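Local coordinates for protein FdhC (Acinetobacter nosocomialis, PDB 5KTC) that transfers a 3-hydroxybutanoyl group from coenzyme A to the amino group of dTDP-3-amino-3,6-dideoxy-D-galactose, as a sugar N-acyltransferase of the GNAT superfamily, at residues Val2-Thr10 against Tyr116-Gly124; Asn60-Ile68 against Gly78-His86. All coordinates share one frame; numbering follows the deposited sequence. Where two conformers were deposited one is given.

Interaction 1. Residues Val2-Thr10 against Tyr116-Gly124. With MG (magnesium ion), chain E.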
loop_
_atom_site.group_PDB
_atom_site.type_symbol
_atom_site.label_atom_id
_atom_site.label_comp_id
_atom_site.label_asym_id
_atom_site.label_seq_id
_atom_site.Cartn_x
_atom_site.Cartn_y
_atom_site.Cartn_z
ATOM N N VAL A 2 4.154 -11.872 13.415
ATOM C CA VAL A 2 3.223 -11.961 12.241
ATOM C C VAL A 2 4.002 -12.361 10.989
ATOM O O VAL A 2 5.174 -12.039 10.831
ATOM C CB VAL A 2 2.457 -10.627 11.975
ATOM C CG1 VAL A 2 1.427 -10.803 10.853
ATOM C CG2 VAL A 2 1.780 -10.119 13.252
ATOM N N ASN A 3 3.359 -13.106 10.119
ATOM C CA ASN A 3 3.922 -13.377 8.806
ATOM C C ASN A 3 2.766 -13.271 7.787
ATOM O O ASN A 3 1.587 -13.645 8.049
ATOM C CB ASN A 3 4.706 -14.697 8.769
ATOM C CG ASN A 3 3.924 -15.830 8.120
ATOM O OD1 ASN A 3 3.075 -16.453 8.755
ATOM N ND2 ASN A 3 4.199 -16.093 6.853
ATOM N N PHE A 4 3.102 -12.617 6.684
ATOM C CA PHE A 4 2.158 -12.245 5.678
ATOM C C PHE A 4 2.255 -13.177 4.480
ATOM O O PHE A 4 3.350 -13.632 4.098
ATOM C CB PHE A 4 2.391 -10.801 5.229
ATOM C CG PHE A 4 2.265 -9.814 6.347
ATOM C CD1 PHE A 4 1.023 -9.283 6.697
ATOM C CD2 PHE A 4 3.376 -9.449 7.098
ATOM C CE1 PHE A 4 0.899 -8.370 7.749
ATOM C CE2 PHE A 4 3.246 -8.549 8.167
ATOM C CZ PHE A 4 2.014 -8.013 8.484
ATOM N N ASN A 5 1.136 -13.389 3.844
ATOM C CA ASN A 5 1.091 -14.181 2.635
ATOM C C ASN A 5 0.236 -13.412 1.647
ATOM O O ASN A 5 -0.815 -13.770 1.338
ATOM C CB ASN A 5 0.609 -15.592 2.956
ATOM C CG ASN A 5 1.581 -16.310 3.880
ATOM O OD1 ASN A 5 2.676 -16.672 3.492
ATOM N ND2 ASN A 5 1.198 -16.446 5.127
ATOM N N LEU A 6 0.791 -12.324 1.157
ATOM C CA LEU A 6 0.083 -11.391 0.331
ATOM C C LEU A 6 0.462 -11.546 -1.113
ATOM O O LEU A 6 1.567 -11.170 -1.588
ATOM C CB LEU A 6 0.347 -9.973 0.833
ATOM C CG LEU A 6 0.009 -9.672 2.286
ATOM C CD1 LEU A 6 0.634 -8.301 2.690
ATOM C CD2 LEU A 6 -1.500 -9.659 2.452
ATOM N N LYS A 7 -0.511 -12.058 -1.882
ATOM C CA LYS A 7 -0.336 -12.177 -3.310
ATOM C C LYS A 7 -1.648 -11.984 -4.012
ATOM O O LYS A 7 -2.656 -12.407 -3.521
ATOM C CB LYS A 7 0.271 -13.544 -3.688
ATOM C CG LYS A 7 -0.530 -14.779 -3.222
ATOM C CD LYS A 7 0.137 -16.165 -3.568
ATOM C CE LYS A 7 0.205 -16.454 -5.102
ATOM N NZ LYS A 7 1.483 -17.036 -5.678
ATOM N N ALA A 8 -1.604 -11.336 -5.153
ATOM C CA ALA A 8 -2.788 -11.166 -5.986
ATOM C C ALA A 8 -2.491 -11.757 -7.313
ATOM O O ALA A 8 -1.561 -12.586 -7.451
ATOM C CB ALA A 8 -3.221 -9.708 -6.051
ATOM N N ASN A 9 -3.261 -11.362 -8.291
ATOM C CA ASN A 9 -3.094 -11.920 -9.624
ATOM C C ASN A 9 -1.792 -11.679 -10.353
ATOM O O ASN A 9 -1.272 -12.570 -11.004
ATOM C CB ASN A 9 -4.210 -11.418 -10.516
ATOM C CG ASN A 9 -5.222 -12.476 -10.805
ATOM O OD1 ASN A 9 -5.255 -13.556 -10.183
ATOM N ND2 ASN A 9 -6.038 -12.201 -11.784
ATOM N N THR A 10 -1.340 -10.450 -10.346
ATOM C CA THR A 10 -0.177 -10.075 -11.089
ATOM C C THR A 10 0.926 -9.564 -10.224
ATOM O O THR A 10 1.963 -9.285 -10.758
ATOM C CB THR A 10 -0.457 -9.092 -12.205
ATOM O OG1 THR A 10 -0.726 -7.758 -11.707
ATOM C CG2 THR A 10 -1.632 -9.625 -13.145
ATOM N N TYR A 116 -5.401 -3.673 2.467
ATOM C CA TYR A 116 -6.575 -3.831 3.296
ATOM C C TYR A 116 -6.734 -5.266 3.828
ATOM O O TYR A 116 -7.212 -5.430 4.942
ATOM C CB TYR A 116 -7.835 -3.361 2.523
ATOM C CG TYR A 116 -7.799 -1.892 2.197
ATOM C CD1 TYR A 116 -7.495 -0.933 3.193
ATOM C CD2 TYR A 116 -8.118 -1.403 0.945
ATOM C CE1 TYR A 116 -7.520 0.410 2.940
ATOM C CE2 TYR A 116 -8.080 -0.053 0.672
ATOM C CZ TYR A 116 -7.801 0.852 1.678
ATOM O OH TYR A 116 -7.747 2.204 1.460
ATOM N N GLU A 117 -6.362 -6.275 3.055
ATOM C CA GLU A 117 -6.314 -7.692 3.522
ATOM C C GLU A 117 -5.382 -7.738 4.775
ATOM O O GLU A 117 -5.718 -8.282 5.831
ATOM C CB GLU A 117 -5.835 -8.620 2.343
ATOM C CG GLU A 117 -6.331 -10.079 2.268
ATOM C CD GLU A 117 -5.748 -10.921 1.092
ATOM O OE1 GLU A 117 -4.933 -11.810 1.422
ATOM O OE2 GLU A 117 -6.078 -10.752 -0.137
ATOM N N ALA A 118 -4.206 -7.133 4.641
ATOM C CA ALA A 118 -3.224 -7.179 5.732
ATOM C C ALA A 118 -3.743 -6.501 6.971
ATOM O O ALA A 118 -3.673 -7.041 8.114
ATOM C CB ALA A 118 -1.928 -6.572 5.291
ATOM N N GLY A 119 -4.286 -5.305 6.781
ATOM C CA GLY A 119 -4.699 -4.495 7.901
ATOM C C GLY A 119 -5.933 -5.004 8.571
ATOM O O GLY A 119 -5.958 -5.122 9.754
ATOM N N PHE A 120 -6.961 -5.334 7.803
ATOM C CA PHE A 120 -8.250 -5.693 8.387
ATOM C C PHE A 120 -8.319 -7.159 8.767
ATOM O O PHE A 120 -8.836 -7.488 9.844
ATOM C CB PHE A 120 -9.402 -5.347 7.443
ATOM C CG PHE A 120 -9.572 -3.903 7.202
ATOM C CD1 PHE A 120 -9.759 -3.018 8.245
ATOM C CD2 PHE A 120 -9.602 -3.413 5.919
ATOM C CE1 PHE A 120 -9.964 -1.685 7.987
ATOM C CE2 PHE A 120 -9.800 -2.069 5.670
ATOM C CZ PHE A 120 -9.980 -1.204 6.670
ATOM N N SER A 121 -7.820 -8.062 7.916
ATOM C CA SER A 121 -7.907 -9.458 8.304
ATOM C C SER A 121 -6.584 -10.002 8.970
ATOM O O SER A 121 -6.660 -10.508 10.077
ATOM C CB SER A 121 -8.501 -10.272 7.188
ATOM O OG SER A 121 -7.456 -10.739 6.419
ATOM N N THR A 122 -5.408 -9.842 8.376
ATOM C CA THR A 122 -4.170 -10.359 9.014
ATOM C C THR A 122 -3.910 -9.639 10.353
ATOM O O THR A 122 -3.515 -10.261 11.322
ATOM C CB THR A 122 -2.924 -10.312 8.110
ATOM O OG1 THR A 122 -3.164 -10.949 6.851
ATOM C CG2 THR A 122 -1.706 -10.987 8.751
ATOM N N LEU A 123 -4.197 -8.342 10.472
ATOM C CA LEU A 123 -3.894 -7.640 11.696
ATOM C C LEU A 123 -5.064 -7.230 12.536
ATOM O O LEU A 123 -4.857 -6.619 13.561
ATOM C CB LEU A 123 -3.027 -6.401 11.332
ATOM C CG LEU A 123 -1.682 -6.695 10.720
ATOM C CD1 LEU A 123 -1.052 -5.411 10.223
ATOM C CD2 LEU A 123 -0.758 -7.397 11.662
ATOM N N GLY A 124 -6.301 -7.489 12.139
ATOM C CA GLY A 124 -7.422 -7.167 13.008
ATOM C C GLY A 124 -7.763 -5.719 13.292
ATOM O O GLY A 124 -8.355 -5.426 14.305
HETATM MG MG MG E . 4.759 -15.030 2.770
HETATM O O HOH W 1 5.683 -15.195 4.901
HETATM O O HOH W 2 -1.394 -12.099 4.982
HETATM O O HOH W 3 -2.972 -12.827 -0.334
#

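Interaction 2. Residues Asn60-Ile68 against Gly78-His86. With FUH ([[(2~{R},3~{S},5~{R})-5-[5-methyl-2,4-bis(oxidanylidene)pyrimidin-1-yl]-3-oxidanyl-oxolan-2-yl]methoxy-oxidanyl-phosphoryl] [(2~{R},3~{R},4~{S},5~{R},6~{R})-6-methyl-3,5-bis(oxidanyl)-4-[[(3~{R})-3-oxidanylbutanoyl]amino]oxan-2-yl] hydrogen phosphate), chain C.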
loop_
_atom_site.group_PDB
_atom_site.type_symbol
_atom_site.label_atom_id
_atom_site.label_comp_id
_atom_site.label_asym_id
_atom_site.label_seq_id
_atom_site.Cartn_x
_atom_site.Cartn_y
_atom_site.Cartn_z
ATOM N N ASN A 60 8.319 -5.067 16.858
ATOM C CA ASN A 60 7.379 -4.789 17.918
ATOM C C ASN A 60 5.955 -4.642 17.475
ATOM O O ASN A 60 5.155 -4.113 18.232
ATOM C CB ASN A 60 7.798 -3.525 18.683
ATOM C CG ASN A 60 9.081 -3.726 19.462
ATOM O OD1 ASN A 60 9.301 -4.795 20.054
ATOM N ND2 ASN A 60 9.948 -2.713 19.458
ATOM N N GLY A 61 5.624 -5.081 16.267
ATOM C CA GLY A 61 4.235 -4.980 15.803
ATOM C C GLY A 61 3.713 -3.580 15.491
ATOM O O GLY A 61 2.515 -3.378 15.479
ATOM N N GLU A 62 4.605 -2.620 15.255
ATOM C CA GLU A 62 4.210 -1.219 15.100
ATOM C C GLU A 62 4.162 -0.707 13.643
ATOM O O GLU A 62 3.712 0.425 13.400
ATOM C CB GLU A 62 5.142 -0.349 15.919
ATOM C CG GLU A 62 5.051 -0.601 17.423
ATOM C CD GLU A 62 6.229 -0.025 18.211
ATOM O OE1 GLU A 62 7.224 0.505 17.625
ATOM O OE2 GLU A 62 6.154 -0.125 19.452
ATOM N N GLU A 63 4.654 -1.502 12.696
ATOM C CA GLU A 63 4.848 -1.011 11.311
ATOM C C GLU A 63 5.219 -2.158 10.418
ATOM O O GLU A 63 6.050 -2.975 10.813
ATOM C CB GLU A 63 5.966 0.037 11.240
ATOM C CG GLU A 63 6.012 0.856 9.963
ATOM C CD GLU A 63 6.809 2.150 10.089
ATOM O OE1 GLU A 63 7.527 2.544 9.151
ATOM O OE2 GLU A 63 6.637 2.839 11.111
ATOM N N TYR A 64 4.621 -2.212 9.216
ATOM C CA TYR A 64 4.906 -3.205 8.218
ATOM C C TYR A 64 5.071 -2.550 6.883
ATOM O O TYR A 64 4.156 -1.861 6.415
ATOM C CB TYR A 64 3.771 -4.229 8.162
ATOM C CG TYR A 64 3.581 -4.921 9.474
ATOM C CD1 TYR A 64 4.494 -5.897 9.910
ATOM C CD2 TYR A 64 2.567 -4.568 10.340
ATOM C CE1 TYR A 64 4.349 -6.493 11.162
ATOM C CE2 TYR A 64 2.415 -5.196 11.593
ATOM C CZ TYR A 64 3.325 -6.148 11.997
ATOM O OH TYR A 64 3.217 -6.776 13.232
ATOM N N TYR A 65 6.223 -2.747 6.280
ATOM C CA TYR A 65 6.657 -2.054 5.064
ATOM C C TYR A 65 7.022 -3.111 4.051
ATOM O O TYR A 65 7.742 -4.042 4.407
ATOM C CB TYR A 65 7.891 -1.252 5.397
ATOM C CG TYR A 65 8.434 -0.278 4.428
ATOM C CD1 TYR A 65 7.742 0.150 3.318
ATOM C CD2 TYR A 65 9.684 0.280 4.663
ATOM C CE1 TYR A 65 8.283 1.113 2.464
ATOM C CE2 TYR A 65 10.235 1.242 3.820
ATOM C CZ TYR A 65 9.531 1.659 2.718
ATOM O OH TYR A 65 10.078 2.632 1.826
ATOM N N PHE A 66 6.480 -3.008 2.841
ATOM C CA PHE A 66 6.583 -4.028 1.804
ATOM C C PHE A 66 7.154 -3.514 0.491
ATOM O O PHE A 66 6.904 -2.383 0.092
ATOM C CB PHE A 66 5.201 -4.639 1.485
ATOM C CG PHE A 66 4.510 -5.253 2.681
ATOM C CD1 PHE A 66 3.771 -4.480 3.521
ATOM C CD2 PHE A 66 4.566 -6.603 2.905
ATOM C CE1 PHE A 66 3.139 -4.988 4.629
ATOM C CE2 PHE A 66 3.959 -7.164 4.006
ATOM C CZ PHE A 66 3.218 -6.362 4.882
ATOM N N ILE A 67 7.934 -4.373 -0.155
ATOM C CA ILE A 67 8.237 -4.227 -1.569
ATOM C C ILE A 67 7.091 -4.923 -2.338
ATOM O O ILE A 67 6.655 -5.990 -1.914
ATOM C CB ILE A 67 9.560 -4.891 -1.969
ATOM C CG1 ILE A 67 10.702 -4.392 -1.095
ATOM C CG2 ILE A 67 9.822 -4.679 -3.439
ATOM C CD1 ILE A 67 10.969 -2.892 -1.164
ATOM N N ILE A 68 6.646 -4.254 -3.396
ATOM C CA ILE A 68 5.665 -4.761 -4.313
ATOM C C ILE A 68 6.443 -5.358 -5.485
ATOM O O ILE A 68 7.316 -4.672 -6.050
ATOM C CB ILE A 68 4.713 -3.679 -4.824
ATOM C CG1 ILE A 68 4.013 -2.911 -3.677
ATOM C CG2 ILE A 68 3.688 -4.336 -5.755
ATOM C CD1 ILE A 68 3.216 -1.699 -4.152
ATOM N N GLY A 78 7.584 -1.541 -6.707
ATOM C CA GLY A 78 7.212 -0.458 -5.817
ATOM C C GLY A 78 7.228 -0.752 -4.342
ATOM O O GLY A 78 7.843 -1.733 -3.902
ATOM N N THR A 79 6.559 0.137 -3.578
ATOM C CA THR A 79 6.542 0.055 -2.162
ATOM C C THR A 79 5.170 0.305 -1.618
ATOM O O THR A 79 4.329 0.974 -2.258
ATOM C CB THR A 79 7.489 1.065 -1.488
ATOM O OG1 THR A 79 7.127 2.416 -1.833
ATOM C CG2 THR A 79 8.865 0.764 -1.896
ATOM N N VAL A 80 4.931 -0.186 -0.398
ATOM C CA VAL A 80 3.733 0.260 0.327
ATOM C C VAL A 80 3.915 -0.017 1.782
ATOM O O VAL A 80 4.666 -0.943 2.144
ATOM C CB VAL A 80 2.420 -0.372 -0.245
ATOM C CG1 VAL A 80 2.348 -1.868 0.088
ATOM C CG2 VAL A 80 1.184 0.383 0.247
ATOM N N ARG A 81 3.261 0.764 2.608
ATOM C CA ARG A 81 3.493 0.675 4.100
ATOM C C ARG A 81 2.244 0.854 4.912
ATOM O O ARG A 81 1.419 1.703 4.597
ATOM C CB ARG A 81 4.491 1.757 4.489
ATOM C CG ARG A 81 5.113 1.685 5.872
ATOM C CD ARG A 81 6.392 2.549 5.976
ATOM N NE ARG A 81 6.083 3.948 5.759
ATOM C CZ ARG A 81 6.086 4.994 6.611
ATOM N NH1 ARG A 81 6.492 4.949 7.877
ATOM N NH2 ARG A 81 5.692 6.156 6.123
ATOM N N LEU A 82 2.142 0.068 5.999
ATOM C CA LEU A 82 1.193 0.216 7.064
ATOM C C LEU A 82 1.896 0.685 8.311
ATOM O O LEU A 82 2.921 0.145 8.682
ATOM C CB LEU A 82 0.501 -1.084 7.428
ATOM C CG LEU A 82 -0.458 -1.599 6.364
ATOM C CD1 LEU A 82 0.289 -2.070 5.121
ATOM C CD2 LEU A 82 -1.240 -2.706 6.983
ATOM N N TYR A 83 1.376 1.736 8.922
ATOM C CA TYR A 83 2.119 2.441 9.983
ATOM C C TYR A 83 1.132 3.257 10.865
ATOM O O TYR A 83 -0.066 3.437 10.546
ATOM C CB TYR A 83 3.249 3.310 9.309
ATOM C CG TYR A 83 2.768 4.506 8.480
ATOM C CD1 TYR A 83 2.225 4.344 7.228
ATOM C CD2 TYR A 83 2.898 5.856 8.966
ATOM C CE1 TYR A 83 1.807 5.439 6.482
ATOM C CE2 TYR A 83 2.514 6.955 8.210
ATOM C CZ TYR A 83 1.935 6.762 6.973
ATOM O OH TYR A 83 1.565 7.818 6.163
ATOM N N ASP A 84 1.643 3.721 12.011
ATOM C CA ASP A 84 0.969 4.676 12.870
ATOM C C ASP A 84 -0.374 4.166 13.352
ATOM O O ASP A 84 -1.435 4.660 12.945
ATOM C CB ASP A 84 0.813 6.010 12.127
ATOM C CG ASP A 84 0.413 7.183 13.044
ATOM O OD1 ASP A 84 0.503 7.036 14.280
ATOM O OD2 ASP A 84 0.081 8.257 12.476
ATOM N N PHE A 85 -0.283 3.121 14.168
ATOM C CA PHE A 85 -1.420 2.357 14.684
ATOM C C PHE A 85 -2.034 2.980 15.947
ATOM O O PHE A 85 -1.292 3.375 16.833
ATOM C CB PHE A 85 -0.921 0.962 15.041
ATOM C CG PHE A 85 -0.301 0.178 13.869
ATOM C CD1 PHE A 85 -0.480 0.548 12.551
ATOM C CD2 PHE A 85 0.406 -0.945 14.120
ATOM C CE1 PHE A 85 0.055 -0.217 11.507
ATOM C CE2 PHE A 85 0.954 -1.730 13.110
ATOM C CZ PHE A 85 0.796 -1.350 11.792
ATOM N N HIS A 86 -3.352 3.040 16.045
ATOM C CA HIS A 86 -4.069 3.627 17.209
ATOM C C HIS A 86 -5.307 2.797 17.625
ATOM O O HIS A 86 -5.585 1.771 16.986
ATOM C CB HIS A 86 -4.468 5.088 16.915
ATOM C CG HIS A 86 -3.295 5.983 16.778
ATOM N ND1 HIS A 86 -2.805 6.720 17.825
ATOM C CD2 HIS A 86 -2.441 6.183 15.748
ATOM C CE1 HIS A 86 -1.737 7.396 17.429
ATOM N NE2 HIS A 86 -1.483 7.065 16.181
HETATM O O1 FUH C . 0.936 7.173 0.163
HETATM C C1 FUH C . 0.099 7.833 0.768
HETATM C C2 FUH C . -1.321 7.400 0.923
HETATM C C3 FUH C . -1.754 6.444 -0.158
HETATM O O2 FUH C . -2.317 7.148 -1.294
HETATM C C4 FUH C . -2.841 5.528 0.345
HETATM N N1 FUH C . 0.420 9.033 1.398
HETATM C C5 FUH C . 1.824 9.399 1.611
HETATM C C6 FUH C . 2.082 10.871 1.240
HETATM O O3 FUH C . 1.223 11.631 1.976
HETATM C C7 FUH C . 3.459 11.363 1.624
HETATM C C8 FUH C . 3.643 12.897 1.531
HETATM O O4 FUH C . 3.763 11.000 2.981
HETATM C C9 FUH C . 2.188 9.171 3.067
HETATM O O5 FUH C . 2.167 7.778 3.415
HETATM C C10 FUH C . 3.575 9.613 3.312
HETATM O O6 FUH C . 4.423 8.804 2.513
HETATM P P1 FUH C . 5.979 8.771 2.715
HETATM O O7 FUH C . 6.666 9.904 2.048
HETATM O O8 FUH C . 6.392 7.433 2.101
HETATM O O9 FUH C . 6.357 8.544 4.244
HETATM P P2 FUH C . 6.503 9.560 5.472
HETATM O O10 FUH C . 5.689 9.006 6.590
HETATM O O11 FUH C . 6.039 10.921 4.974
HETATM O O12 FUH C . 8.049 9.427 5.713
HETATM C C11 FUH C . 8.599 9.736 6.997
HETATM C C12 FUH C . 10.020 10.200 6.797
HETATM C C13 FUH C . 10.184 11.232 5.661
HETATM O O13 FUH C . 11.213 12.194 5.954
HETATM C C14 FUH C . 10.695 10.427 4.474
HETATM C C15 FUH C . 11.485 9.347 5.172
HETATM O O14 FUH C . 10.850 9.087 6.450
HETATM N N2 FUH C . 11.492 8.013 4.533
HETATM C C16 FUH C . 10.349 7.279 4.424
HETATM C C17 FUH C . 10.390 5.995 3.878
HETATM C C18 FUH C . 9.151 5.135 3.752
HETATM C C19 FUH C . 11.657 5.523 3.417
HETATM O O15 FUH C . 11.750 4.315 2.949
HETATM N N3 FUH C . 12.766 6.266 3.536
HETATM C C20 FUH C . 12.676 7.464 4.123
HETATM O O16 FUH C . 13.768 8.203 4.213
HETATM O O HOH W 4 4.338 2.974 12.656
HETATM O O HOH W 5 2.174 2.042 15.174
HETATM O O HOH W 6 8.886 4.172 -0.297
#

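Interaction 1. Residues Val2-Thr10 against Tyr116-Gly124
Phe4 and Ala118 mark the closest approach of the two backbones, their CA atoms 7.4 Å apart, where the irregular N-terminal segment Val2-Thr10 passes over the last turns of helix 107-122. No direct hydrogen bond joins the segments; contact is made by apolar side chains and bridging waters. Thr122 is central to it. With OG1 beside its own backbone N (chi1 -53°), its methyl CG2 is presented to Val2 and Phe4 together, 3.8 Å from Val2 CG1 and 3.8 Å from Phe4 CD1. Val2 CG1 in turn lies above one face of the Phe4 ring, offset toward its rim, while Val2 CG2 meets Leu123 CD2 at 4.0 Å. One turn earlier, Ala118 CB is shared by Phe4 CE1 and Leu6 CD1, and lies 4.0 Å from Leu6 CD1.

Beside this apolar strip, waters link polar groups of the two segments. One molecule accepts from Asn5 N and also hydrogen-bonds Thr122 OG1; another accepts from Lys7 N and lies near Asn5 O and Glu117 OE1, though the link to Glu117, which has two conformers, is doubtful. Turned to the magnesium ion, Phe4 O coordinates it at 2.4 Å, Asn5 OD1 more distantly at 2.7 Å, and a water that accepts a hydrogen bond from Asn3 ND2 is a further ligand of the ion, at 2.3 Å.

The helix closes with a wider pi-type turn, Glu117 O accepting from both Ser121 N and Thr122 N, before Gly124 turns away with positive phi. Beneath the N-terminal segment, Phe4 packs edge-to-face with Tyr64 and Phe66 of strand 63-70, and Leu6 shares a backbone hydrogen bond with Leu13 of strand 11-15. Elsewhere on the helix, Tyr116 and Phe120 pack on strand 127-133 and helix 164-173.

Interaction 2. Residues Asn60-Ile68 against Gly78-His86
Tyr64 with Leu82, Phe66 with Val80 and Ile68 with Gly78 are the hydrogen-bonded pairs of the antiparallel hairpin formed by strands 63-70 and 75-86, whose segment axes approach to 4.4 Å at 155°. Most of these bonds are close to straight, but Gly78 N to Ile68 O is bent.

Apolar packing occupies the face bearing Tyr64, Phe66, Ile68, Val80 and Leu82. Phe66 CE1 reaches Leu82 CD1 at 4.1 Å, and Ile68 CD1 lies against Val80. Phe85 CZ, at the ring edge, meets Tyr64 CD2 at 3.9 Å, while Glu62 O sits over one Phe85 face.

Charge and aromatic contacts fill the other face. Arg81 NH1 donates a straight hydrogen bond to Glu63 OE1 (2.9 Å, 174°), part of a salt bridge; the oxygen lies in the guanidinium plane, whereas the nitrogen comes from above the carboxylate plane. Glu63 OE2 is paired with Arg57. Arg81 CD makes a CH-pi contact over the Tyr65 ring, and a bend at chi3 (62°) swings the guanidinium onward, with NH2 above the centre of the Tyr83 ring.

Tyr65, Arg81 and Tyr83 also bind the ligand. Tyr65 OH donates to the thymine carbonyl FUH O15 at 2.6 Å, Arg81 NH2 to the phosphate oxygen FUH O10 at 2.9 Å, and Tyr83 OH is hydrogen-bonded to the sugar hydroxyl FUH O5 at 2.8 Å. Glu63, in the second shell, and Ser96, whose OG bonds both Arg81 NE and the product, probably help fix the guanidinium. Its charge probably helps neutralise the diphosphate; the tyrosine contacts are consistent with recognition of base and sugar.

Overall arrangement
The two contacts, with centres 11 Å apart, share one aromatic layer. Tyr64 and Phe66, on the apolar face of the hairpin in interaction 2, are the floor on which interaction 1 rests: Phe4 CE2 comes within 3.4 Å of Tyr64 CD1, Leu6 CD1 within 3.8 Å of Phe66 CE2, and Leu123 CD1 within 3.7 Å of Tyr64 CD2. The other face of the same hairpin binds the nucleotide-sugar product, so one pair of strands separates the N-terminal segment and helix end from that product's pocket. Interaction 1 accordingly stays remote from the product, the Ala118 side chain being about 13 Å away. Near Gly78, the Ile68 side chain is about 7 Å from coenzyme A.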